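PDB 2XZI: extracellular sialidase/neuraminidase, putative from Aspergillus fumigatus, which acts as a KDNase, a sialidase-family glycosidase that probably releases terminal deamino-neuraminic acid (KDN) from glycans. Local coordinates for residues F15-S20 with S86-L91; T195-I200 with G257-F262; E354-N359 with K364-A369. All blocks are in the same frame, centred on the assembly; numbering follows the deposited sequence.

Interaction 1 of 3, residues F15-S20 with S86-L91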
loop_
_atom_site.group_PDB
_atom_site.type_symbol
_atom_site.label_atom_id
_atom_site.label_comp_id
_atom_site.label_asym_id
_atom_site.label_seq_id
_atom_site.Cartn_x
_atom_site.Cartn_y
_atom_site.Cartn_z
ATOM N N PHE A 15 13.888 -0.924 10.496
ATOM C CA PHE A 15 14.256 0.448 10.840
ATOM C C PHE A 15 13.269 1.436 10.232
ATOM O O PHE A 15 12.622 1.125 9.236
ATOM C CB PHE A 15 15.717 0.773 10.438
ATOM C CG PHE A 15 16.067 0.457 9.007
ATOM C CD1 PHE A 15 15.901 1.406 7.993
ATOM C CD2 PHE A 15 16.622 -0.770 8.685
ATOM C CE1 PHE A 15 16.259 1.104 6.669
ATOM C CE2 PHE A 15 16.967 -1.088 7.373
ATOM C CZ PHE A 15 16.778 -0.146 6.356
ATOM N N PRO A 16 13.153 2.641 10.814
ATOM C CA PRO A 16 12.291 3.657 10.172
ATOM C C PRO A 16 12.840 4.069 8.802
ATOM O O PRO A 16 14.061 4.291 8.649
ATOM C CB PRO A 16 12.322 4.835 11.151
ATOM C CG PRO A 16 12.878 4.253 12.439
ATOM C CD PRO A 16 13.775 3.141 12.055
ATOM N N LEU A 17 11.944 4.146 7.813
ATOM C CA LEU A 17 12.349 4.583 6.483
ATOM C C LEU A 17 11.796 5.962 6.121
ATOM O O LEU A 17 12.411 6.707 5.337
ATOM C CB LEU A 17 11.965 3.539 5.421
ATOM C CG LEU A 17 12.418 3.823 3.991
ATOM C CD1 LEU A 17 13.947 3.925 3.945
ATOM C CD2 LEU A 17 11.903 2.762 3.010
ATOM N N PHE A 18 10.625 6.293 6.650
ATOM C CA PHE A 18 10.064 7.631 6.466
ATOM C C PHE A 18 9.908 8.221 7.857
ATOM O O PHE A 18 9.087 7.767 8.651
ATOM C CB PHE A 18 8.725 7.578 5.707
ATOM C CG PHE A 18 8.851 7.094 4.283
ATOM C CD1 PHE A 18 8.815 5.736 3.984
ATOM C CD2 PHE A 18 8.989 7.995 3.235
ATOM C CE1 PHE A 18 8.916 5.294 2.677
ATOM C CE2 PHE A 18 9.101 7.571 1.908
ATOM C CZ PHE A 18 9.058 6.214 1.617
ATOM N N ARG A 19 10.767 9.199 8.149
ATOM C CA ARG A 19 10.957 9.754 9.483
ATOM C C ARG A 19 10.192 11.061 9.608
ATOM O O ARG A 19 10.489 12.030 8.909
ATOM C CB ARG A 19 12.451 9.986 9.722
ATOM C CG ARG A 19 13.266 8.688 9.661
ATOM C CD ARG A 19 14.774 8.932 9.816
ATOM N NE ARG A 19 15.102 9.359 11.180
ATOM C CZ ARG A 19 15.386 8.545 12.196
ATOM N NH1 ARG A 19 15.412 7.225 12.022
ATOM N NH2 ARG A 19 15.633 9.054 13.400
ATOM N N SER A 20 9.215 11.062 10.507
ATOM C CA SER A 20 8.335 12.223 10.721
ATOM C C SER A 20 9.086 13.431 11.304
ATOM O O SER A 20 10.219 13.299 11.794
ATOM C CB SER A 20 7.147 11.826 11.611
ATOM O OG SER A 20 7.561 10.970 12.666
ATOM N N SER A 86 21.769 2.998 5.188
ATOM C CA SER A 86 22.670 3.590 4.202
ATOM C C SER A 86 22.437 3.092 2.773
ATOM O O SER A 86 23.000 3.646 1.833
ATOM C CB SER A 86 24.133 3.387 4.600
ATOM O OG SER A 86 24.446 2.013 4.612
ATOM N N ASP A 87 21.617 2.058 2.617
ATOM C CA ASP A 87 21.288 1.518 1.303
ATOM C C ASP A 87 20.215 2.310 0.550
ATOM O O ASP A 87 19.936 2.025 -0.625
ATOM C CB ASP A 87 20.842 0.060 1.450
ATOM C CG ASP A 87 21.984 -0.867 1.788
ATOM O OD1 ASP A 87 23.101 -0.644 1.279
ATOM O OD2 ASP A 87 21.758 -1.836 2.539
ATOM N N TRP A 88 19.592 3.267 1.235
ATOM C CA TRP A 88 18.449 4.001 0.697
ATOM C C TRP A 88 18.807 5.426 0.307
ATOM O O TRP A 88 19.514 6.130 1.050
ATOM C CB TRP A 88 17.306 4.012 1.711
ATOM C CG TRP A 88 16.634 2.684 1.857
ATOM C CD1 TRP A 88 16.944 1.694 2.756
ATOM C CD2 TRP A 88 15.525 2.203 1.098
ATOM N NE1 TRP A 88 16.095 0.623 2.599
ATOM C CE2 TRP A 88 15.209 0.913 1.592
ATOM C CE3 TRP A 88 14.750 2.742 0.060
ATOM C CZ2 TRP A 88 14.171 0.156 1.082
ATOM C CZ3 TRP A 88 13.712 1.982 -0.448
ATOM C CH2 TRP A 88 13.426 0.707 0.069
ATOM N N GLU A 89 18.304 5.851 -0.840
ATOM C CA GLU A 89 18.432 7.251 -1.263
ATOM C C GLU A 89 17.664 8.210 -0.339
ATOM O O GLU A 89 16.761 7.792 0.389
ATOM C CB GLU A 89 17.940 7.419 -2.695
ATOM C CG GLU A 89 18.823 6.743 -3.742
ATOM C CD GLU A 89 18.254 6.858 -5.148
ATOM O OE1 GLU A 89 17.072 7.253 -5.289
ATOM O OE2 GLU A 89 18.981 6.534 -6.112
ATOM N N PRO A 90 17.992 9.515 -0.389
ATOM C CA PRO A 90 17.159 10.515 0.278
ATOM C C PRO A 90 15.770 10.648 -0.341
ATOM O O PRO A 90 15.532 10.202 -1.473
ATOM C CB PRO A 90 17.939 11.828 0.080
ATOM C CG PRO A 90 19.337 11.416 -0.217
ATOM C CD PRO A 90 19.218 10.109 -0.957
ATOM N N LEU A 91 14.868 11.237 0.421
ATOM C CA LEU A 91 13.492 11.448 -0.004
ATOM C C LEU A 91 13.402 12.234 -1.307
ATOM O O LEU A 91 14.080 13.254 -1.477
ATOM C CB LEU A 91 12.714 12.171 1.098
ATOM C CG LEU A 91 11.204 12.183 0.901
ATOM C CD1 LEU A 91 10.622 10.808 1.242
ATOM C CD2 LEU A 91 10.629 13.254 1.812
#

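Interaction 2 of 3, residues T195-I200 with G257-F262. With GOL (glycerol), chain F.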
loop_
_atom_site.group_PDB
_atom_site.type_symbol
_atom_site.label_atom_id
_atom_site.label_comp_id
_atom_site.label_asym_id
_atom_site.label_seq_id
_atom_site.Cartn_x
_atom_site.Cartn_y
_atom_site.Cartn_z
ATOM N N THR A 195 -1.134 -14.903 -16.874
ATOM C CA THR A 195 -1.629 -14.751 -18.247
ATOM C C THR A 195 -1.272 -13.412 -18.933
ATOM O O THR A 195 -1.581 -13.201 -20.120
ATOM C CB THR A 195 -3.130 -14.975 -18.286
ATOM O OG1 THR A 195 -3.736 -14.289 -17.180
ATOM C CG2 THR A 195 -3.429 -16.464 -18.144
ATOM N N GLY A 196 -0.639 -12.507 -18.191
ATOM C CA GLY A 196 -0.031 -11.307 -18.769
ATOM C C GLY A 196 -0.690 -9.974 -18.485
ATOM O O GLY A 196 -0.082 -8.924 -18.731
ATOM N N GLU A 197 -1.929 -10.001 -18.003
ATOM C CA GLU A 197 -2.658 -8.754 -17.708
ATOM C C GLU A 197 -2.200 -8.105 -16.402
ATOM O O GLU A 197 -1.654 -8.770 -15.521
ATOM C CB GLU A 197 -4.167 -8.990 -17.615
ATOM C CG GLU A 197 -4.822 -9.652 -18.835
ATOM C CD GLU A 197 -4.781 -11.174 -18.796
ATOM O OE1 GLU A 197 -4.104 -11.769 -17.915
ATOM O OE2 GLU A 197 -5.459 -11.776 -19.665
ATOM N N LEU A 198 -2.434 -6.799 -16.300
ATOM C CA LEU A 198 -2.273 -6.103 -15.017
ATOM C C LEU A 198 -3.621 -5.972 -14.335
ATOM O O LEU A 198 -4.641 -5.757 -14.989
ATOM C CB LEU A 198 -1.679 -4.712 -15.205
ATOM C CG LEU A 198 -0.331 -4.620 -15.934
ATOM C CD1 LEU A 198 0.183 -3.190 -15.933
ATOM C CD2 LEU A 198 0.696 -5.527 -15.283
ATOM N N VAL A 199 -3.630 -6.084 -13.008
ATOM C CA VAL A 199 -4.845 -5.846 -12.241
ATOM C C VAL A 199 -4.491 -4.935 -11.078
ATOM O O VAL A 199 -3.599 -5.248 -10.266
ATOM C CB VAL A 199 -5.484 -7.147 -11.685
ATOM C CG1 VAL A 199 -6.816 -6.821 -11.014
ATOM C CG2 VAL A 199 -5.723 -8.146 -12.788
ATOM N N ILE A 200 -5.196 -3.805 -11.027
ATOM C CA ILE A 200 -5.024 -2.793 -9.989
ATOM C C ILE A 200 -6.322 -2.690 -9.188
ATOM O O ILE A 200 -7.390 -2.439 -9.761
ATOM C CB ILE A 200 -4.607 -1.430 -10.610
ATOM C CG1 ILE A 200 -3.293 -1.568 -11.414
ATOM C CG2 ILE A 200 -4.496 -0.349 -9.529
ATOM C CD1 ILE A 200 -3.458 -2.057 -12.897
ATOM N N GLY A 257 -12.540 -14.682 -8.063
ATOM C CA GLY A 257 -13.024 -14.555 -9.418
ATOM C C GLY A 257 -11.941 -14.695 -10.451
ATOM O O GLY A 257 -10.859 -15.272 -10.195
ATOM N N THR A 258 -12.264 -14.208 -11.638
ATOM C CA THR A 258 -11.345 -14.192 -12.771
ATOM C C THR A 258 -11.609 -12.873 -13.506
ATOM O O THR A 258 -12.457 -12.076 -13.080
ATOM C CB THR A 258 -11.620 -15.356 -13.743
ATOM O OG1 THR A 258 -12.898 -15.153 -14.349
ATOM C CG2 THR A 258 -11.605 -16.731 -13.035
ATOM N N LEU A 259 -10.912 -12.656 -14.614
ATOM C CA LEU A 259 -11.194 -11.485 -15.453
ATOM C C LEU A 259 -12.599 -11.465 -16.066
ATOM O O LEU A 259 -13.044 -10.438 -16.573
ATOM C CB LEU A 259 -10.133 -11.324 -16.539
ATOM C CG LEU A 259 -8.738 -10.933 -16.043
ATOM C CD1 LEU A 259 -7.795 -10.840 -17.215
ATOM C CD2 LEU A 259 -8.774 -9.614 -15.271
ATOM N N GLU A 260 -13.295 -12.596 -15.986
ATOM C CA GLU A 260 -14.670 -12.674 -16.472
ATOM C C GLU A 260 -15.713 -12.311 -15.421
ATOM O O GLU A 260 -16.889 -12.134 -15.749
ATOM C CB GLU A 260 -14.967 -14.069 -17.022
ATOM C CG GLU A 260 -14.197 -14.410 -18.294
ATOM C CD GLU A 260 -14.338 -15.876 -18.715
ATOM O OE1 GLU A 260 -14.977 -16.670 -17.985
ATOM O OE2 GLU A 260 -13.787 -16.237 -19.773
ATOM N N GLY A 261 -15.301 -12.225 -14.156
ATOM C CA GLY A 261 -16.219 -11.870 -13.085
ATOM C C GLY A 261 -15.875 -12.443 -11.724
ATOM O O GLY A 261 -15.111 -13.413 -11.614
ATOM N N PHE A 262 -16.457 -11.841 -10.687
ATOM C CA PHE A 262 -16.253 -12.273 -9.317
ATOM C C PHE A 262 -17.525 -12.757 -8.672
ATOM O O PHE A 262 -18.621 -12.321 -9.027
ATOM C CB PHE A 262 -15.705 -11.130 -8.459
ATOM C CG PHE A 262 -14.224 -10.938 -8.580
ATOM C CD1 PHE A 262 -13.652 -10.493 -9.765
ATOM C CD2 PHE A 262 -13.400 -11.192 -7.489
ATOM C CE1 PHE A 262 -12.273 -10.309 -9.852
ATOM C CE2 PHE A 262 -12.032 -11.010 -7.579
ATOM C CZ PHE A 262 -11.475 -10.566 -8.740
HETATM C C1 GOL F . -7.956 -16.270 -14.376
HETATM O O1 GOL F . -8.035 -15.534 -13.173
HETATM C C2 GOL F . -7.826 -15.329 -15.573
HETATM O O2 GOL F . -8.892 -14.411 -15.613
HETATM C C3 GOL F . -6.494 -14.593 -15.554
HETATM O O3 GOL F . -5.433 -15.525 -15.574
#

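Interaction 3 of 3, residues E354-N359 with K364-A369. With KDM (deamino-alpha-neuraminic acid), chain D.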
loop_
_atom_site.group_PDB
_atom_site.type_symbol
_atom_site.label_atom_id
_atom_site.label_comp_id
_atom_site.label_asym_id
_atom_site.label_seq_id
_atom_site.Cartn_x
_atom_site.Cartn_y
_atom_site.Cartn_z
ATOM N N GLU A 354 3.030 1.393 8.788
ATOM C CA GLU A 354 2.788 2.621 9.528
ATOM C C GLU A 354 3.063 2.486 11.019
ATOM O O GLU A 354 2.916 1.404 11.601
ATOM C CB GLU A 354 1.333 3.065 9.357
ATOM C CG GLU A 354 0.990 3.500 7.954
ATOM C CD GLU A 354 -0.417 4.124 7.877
ATOM O OE1 GLU A 354 -1.309 3.701 8.641
ATOM O OE2 GLU A 354 -0.637 5.023 7.046
ATOM N N SER A 355 3.457 3.612 11.608
ATOM C CA SER A 355 3.669 3.736 13.045
ATOM C C SER A 355 3.155 5.099 13.512
ATOM O O SER A 355 3.153 6.035 12.748
ATOM C CB SER A 355 5.157 3.602 13.341
ATOM O OG SER A 355 5.388 3.401 14.717
ATOM N N ASP A 356 2.769 5.199 14.780
ATOM C CA ASP A 356 2.099 6.394 15.298
ATOM C C ASP A 356 2.659 6.719 16.654
ATOM O O ASP A 356 2.589 5.905 17.571
ATOM C CB ASP A 356 0.593 6.100 15.401
ATOM C CG ASP A 356 -0.257 7.327 15.761
ATOM O OD1 ASP A 356 0.260 8.377 16.194
ATOM O OD2 ASP A 356 -1.484 7.219 15.624
ATOM N N PHE A 357 3.246 7.905 16.771
ATOM C CA PHE A 357 3.801 8.322 18.055
ATOM C C PHE A 357 2.714 8.565 19.098
ATOM O O PHE A 357 2.973 8.413 20.296
ATOM C CB PHE A 357 4.669 9.552 17.887
ATOM C CG PHE A 357 6.046 9.261 17.360
ATOM C CD1 PHE A 357 6.291 9.203 15.990
ATOM C CD2 PHE A 357 7.110 9.029 18.238
ATOM C CE1 PHE A 357 7.568 8.930 15.494
ATOM C CE2 PHE A 357 8.388 8.751 17.752
ATOM C CZ PHE A 357 8.620 8.703 16.372
ATOM N N PHE A 358 1.519 8.925 18.637
ATOM C CA PHE A 358 0.336 9.055 19.494
ATOM C C PHE A 358 0.503 10.165 20.553
ATOM O O PHE A 358 -0.140 10.151 21.601
ATOM C CB PHE A 358 -0.009 7.705 20.134
ATOM C CG PHE A 358 -1.470 7.516 20.398
ATOM C CD1 PHE A 358 -2.369 7.393 19.342
ATOM C CD2 PHE A 358 -1.955 7.437 21.699
ATOM C CE1 PHE A 358 -3.731 7.207 19.577
ATOM C CE2 PHE A 358 -3.316 7.252 21.945
ATOM C CZ PHE A 358 -4.204 7.133 20.880
ATOM N N ASN A 359 1.350 11.142 20.238
ATOM C CA ASN A 359 1.629 12.268 21.144
ATOM C C ASN A 359 0.435 13.197 21.306
ATOM O O ASN A 359 0.361 13.939 22.285
ATOM C CB ASN A 359 2.827 13.067 20.648
ATOM C CG ASN A 359 2.676 13.478 19.209
ATOM O OD1 ASN A 359 2.703 12.630 18.316
ATOM N ND2 ASN A 359 2.475 14.766 18.972
ATOM N N LYS A 364 -4.871 15.460 15.360
ATOM C CA LYS A 364 -4.194 15.801 14.099
ATOM C C LYS A 364 -2.695 15.996 14.239
ATOM O O LYS A 364 -1.961 15.938 13.247
ATOM C CB LYS A 364 -4.812 17.060 13.473
ATOM C CG LYS A 364 -4.509 18.354 14.224
ATOM C CD LYS A 364 -5.374 19.503 13.737
ATOM C CE LYS A 364 -5.142 20.756 14.569
ATOM N NZ LYS A 364 -6.092 21.854 14.192
ATOM N N ASN A 365 -2.228 16.223 15.463
ATOM C CA ASN A 365 -0.812 16.475 15.670
ATOM C C ASN A 365 0.029 15.251 16.047
ATOM O O ASN A 365 1.226 15.389 16.295
ATOM C CB ASN A 365 -0.594 17.611 16.685
ATOM C CG ASN A 365 0.836 18.141 16.661
ATOM O OD1 ASN A 365 1.414 18.377 15.592
ATOM N ND2 ASN A 365 1.416 18.334 17.843
ATOM N N SER A 366 -0.587 14.069 16.067
ATOM C CA SER A 366 0.163 12.845 16.305
ATOM C C SER A 366 1.052 12.502 15.104
ATOM O O SER A 366 0.569 12.284 13.982
ATOM C CB SER A 366 -0.761 11.690 16.667
ATOM O OG SER A 366 -1.243 11.847 17.999
ATOM N N TYR A 367 2.358 12.498 15.336
ATOM C CA TYR A 367 3.336 12.239 14.285
ATOM C C TYR A 367 3.255 10.800 13.790
ATOM O O TYR A 367 3.206 9.858 14.576
ATOM C CB TYR A 367 4.744 12.559 14.788
ATOM C CG TYR A 367 4.935 14.040 15.074
ATOM C CD1 TYR A 367 5.203 14.944 14.041
ATOM C CD2 TYR A 367 4.826 14.536 16.381
ATOM C CE1 TYR A 367 5.365 16.305 14.298
ATOM C CE2 TYR A 367 4.988 15.898 16.644
ATOM C CZ TYR A 367 5.246 16.769 15.597
ATOM O OH TYR A 367 5.405 18.122 15.856
ATOM N N ARG A 368 3.238 10.653 12.468
ATOM C CA ARG A 368 3.175 9.322 11.874
ATOM C C ARG A 368 4.423 9.044 11.061
ATOM O O ARG A 368 4.856 9.883 10.266
ATOM C CB ARG A 368 1.952 9.184 10.970
ATOM C CG ARG A 368 0.662 9.649 11.585
ATOM C CD ARG A 368 0.288 8.845 12.832
ATOM N NE ARG A 368 -1.065 9.166 13.277
ATOM C CZ ARG A 368 -2.165 8.607 12.769
ATOM N NH1 ARG A 368 -2.074 7.681 11.806
ATOM N NH2 ARG A 368 -3.361 8.974 13.220
ATOM N N ALA A 369 5.001 7.860 11.270
ATOM C CA ALA A 369 6.214 7.433 10.571
ATOM C C ALA A 369 5.969 6.102 9.859
ATOM O O ALA A 369 4.963 5.448 10.106
ATOM C CB ALA A 369 7.396 7.328 11.529
HETATM C C2 KDM D . -5.565 3.599 17.480
HETATM C C1 KDM D . -6.042 2.401 16.624
HETATM C C3 KDM D . -4.074 3.456 17.864
HETATM C C4 KDM D . -3.157 3.661 16.640
HETATM C C5 KDM D . -3.513 4.951 15.881
HETATM C C6 KDM D . -5.019 4.989 15.540
HETATM C C7 KDM D . -5.618 6.217 14.821
HETATM C C8 KDM D . -7.132 6.000 14.555
HETATM C C9 KDM D . -7.852 7.202 13.903
HETATM O O5 KDM D . -2.740 5.044 14.673
HETATM O O1A KDM D . -6.822 2.650 15.673
HETATM O O1B KDM D . -5.618 1.264 16.936
HETATM O O4 KDM D . -1.798 3.707 17.090
HETATM O O6 KDM D . -5.769 4.855 16.789
HETATM O O7 KDM D . -5.429 7.396 15.618
HETATM O O8 KDM D . -7.326 4.830 13.748
HETATM O O9 KDM D . -6.977 7.942 13.042
HETATM O O2 KDM D . -6.339 3.658 18.687
HETATM O O HOH W 1 -3.171 9.070 16.005
#

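Interaction 1 of 3, residues F15-S20 with S86-L91
With chi1 at -176°, Leu-17 swings CG away from its own backbone N and carries both methyls onto the indole of Trp-88. Trp-88 turns its ring to meet them, with chi1 at -72° and CG set beside the backbone N. The two side chains cross at about a right angle. Leu-17 CD1 lies over a face of the five-membered ring, 3.7 Å from its centroid and 15° off the normal, so this is a CH-pi contact. Leu-17 CD2 covers the benzene half, 3.9 Å from Trp-88 CH2. Phe-15 comes in at the pyrrole side. Its CZ is 3.9 Å from Trp-88 NE1, and that atom lies near the plane of the phenyl ring. Further along, Phe-18 offers a ring edge to Leu-91, with CE2 3.6 Å from Leu-91 CD1.

The fold is a six-bladed beta-propeller. Strand 12-18 is an edge strand of the blade that also holds strands 334-343, 349-356 and 368-375, so the N-terminal part of the chain completes the C-terminal blade. Leu-17 and Phe-18 form a classic beta bulge opposite Ile-370. Segment 86-91 leads into strand 92-93, an edge strand of the next blade. Trp-88 also packs edge-to-face with Trp-372, and Leu-91 rests on Val-71.

Between the two segments the contact is purely apolar and buried; a hydrogen bond from Lys-73 NZ to Leu-17 O also ties the blades nearby. Dispersion and the CH-pi contact hold the segments together, while the one polar atom of the indole, NE1, is satisfied by Gly-82 O.

Interaction 2 of 3, residues T195-I200 with G257-F262
Glu-197 OE1 and a glycerol hydroxyl both grip Thr-195 OG1. The glycerol O3 donates to this oxygen at 2.6 Å. Thr-195 OG1 in turn donates to Glu-197 OE1 at 2.7 Å, on the syn lone pair of the carboxylate. Thr-195 holds OG1 between its backbone N and carbonyl carbon (chi1 44°), and this places the oxygen between both partners, giving its proton to the carboxylate and accepting from the glycerol. The same glycerol reaches the facing segment. Leu-259 N donates to glycerol O2 at 2.9 Å, and the bond is nearly straight. A third bond ties the glycerol to Gly-238 O. It probably comes from the crystallisation liquor, so the bridge it makes between the segments need not exist in solution.

The direct contact is apolar on the leucine side. Glu-197 is bent at chi2 (87°), and this lays its carboxyl group against a methyl of Leu-259. Leu-259 CD1 stands 3.4 Å from Glu-197 CD. The other methyl, Leu-259 CD2, is 4.2 Å from Val-199 CG2, a looser touch in which the side chains run past each other in opposite directions.

Two neighbouring blades of the beta-propeller meet here. Val-199 lies on strand 198-202 of one blade. Leu-259 sits at the tip of the hairpin between strands 250-258 and 261-268 of the next. That tip is a type I turn from Thr-258 to Gly-261, and Thr-258 O accepts from Gly-261 N. Thr-258 OG1 also takes a bond from Glu-260 N, which makes an ST turn. Leu-259 further packs on Ile-208 and Leu-240. With Arg-210, Ser-219 and Gln-221 it lines a pocket for a nitrite ion, probably also from the crystallisation liquor.

Interaction 3 of 3, residues E354-N359 with K364-A369
The guanidinium of Arg-368 is stacked on the carboxylate of Asp-356, their planes 27° apart. Asp-356 OD2 lies over one face of it, 3.1 Å from Arg-368 NE. This is a salt bridge of charges only, since no N-H points at the oxygen. O5 of the bound deamino-alpha-neuraminic acid lies over the same face, and its O9 is at the guanidinium edge. Sugar O5 donates to Asp-356 OD2 at 2.7 Å. A water links Asp-356 OD2, sugar O7 and, weakly, Arg-368 NH2.

Tyr-367 carries Asn-365 O over one ring face. The amide of Asn-359 is turned 20° from the plane of the ring, its OD1 and ND2 near Tyr-367 CD2. Tyr-367 O meets the ring edge of Phe-357 and accepts a straight bond from Phe-357 N at 2.9 Å.

These residues belong to a beta hairpin of a propeller blade. Ser-355 and Ala-369 form a hydrogen-bonded antiparallel pair, Asp-356 and Arg-368 a non-hydrogen-bonded one.

Beyond the strands, Asp-356 OD1 accepts from Phe-358 N in an Asx turn. Asn-359 OD1 takes Tyr-367 N in its carbonyl plane, at 3.0 Å, while Asn-359 ND2 donates to Asn-365 O. Arg-302 and Arg-303 also bind the sugar.

How the interactions relate
Interactions 1 and 3 share one blade, where strands 12-18 and 368-375 are neighbours. They touch directly: Ser-20 CB is 3.3 Å from Arg-368 O. Their centres are about 17 Å apart. Interaction 1 faces the next blade, while interaction 3 holds part of one KDN site. The second bound KDN lies about 6 Å from the side chain of Glu-354, which is paired with Arg-39 of that pocket. Arg-302 contributes to both pockets. Interaction 2 is remote. Its centre is about 34 Å from that of interaction 1 and about 37 Å from that of interaction 3, across the centre of the chain. Interactions 1 and 2 are blade-to-blade contacts, whereas interaction 3 lies within one blade.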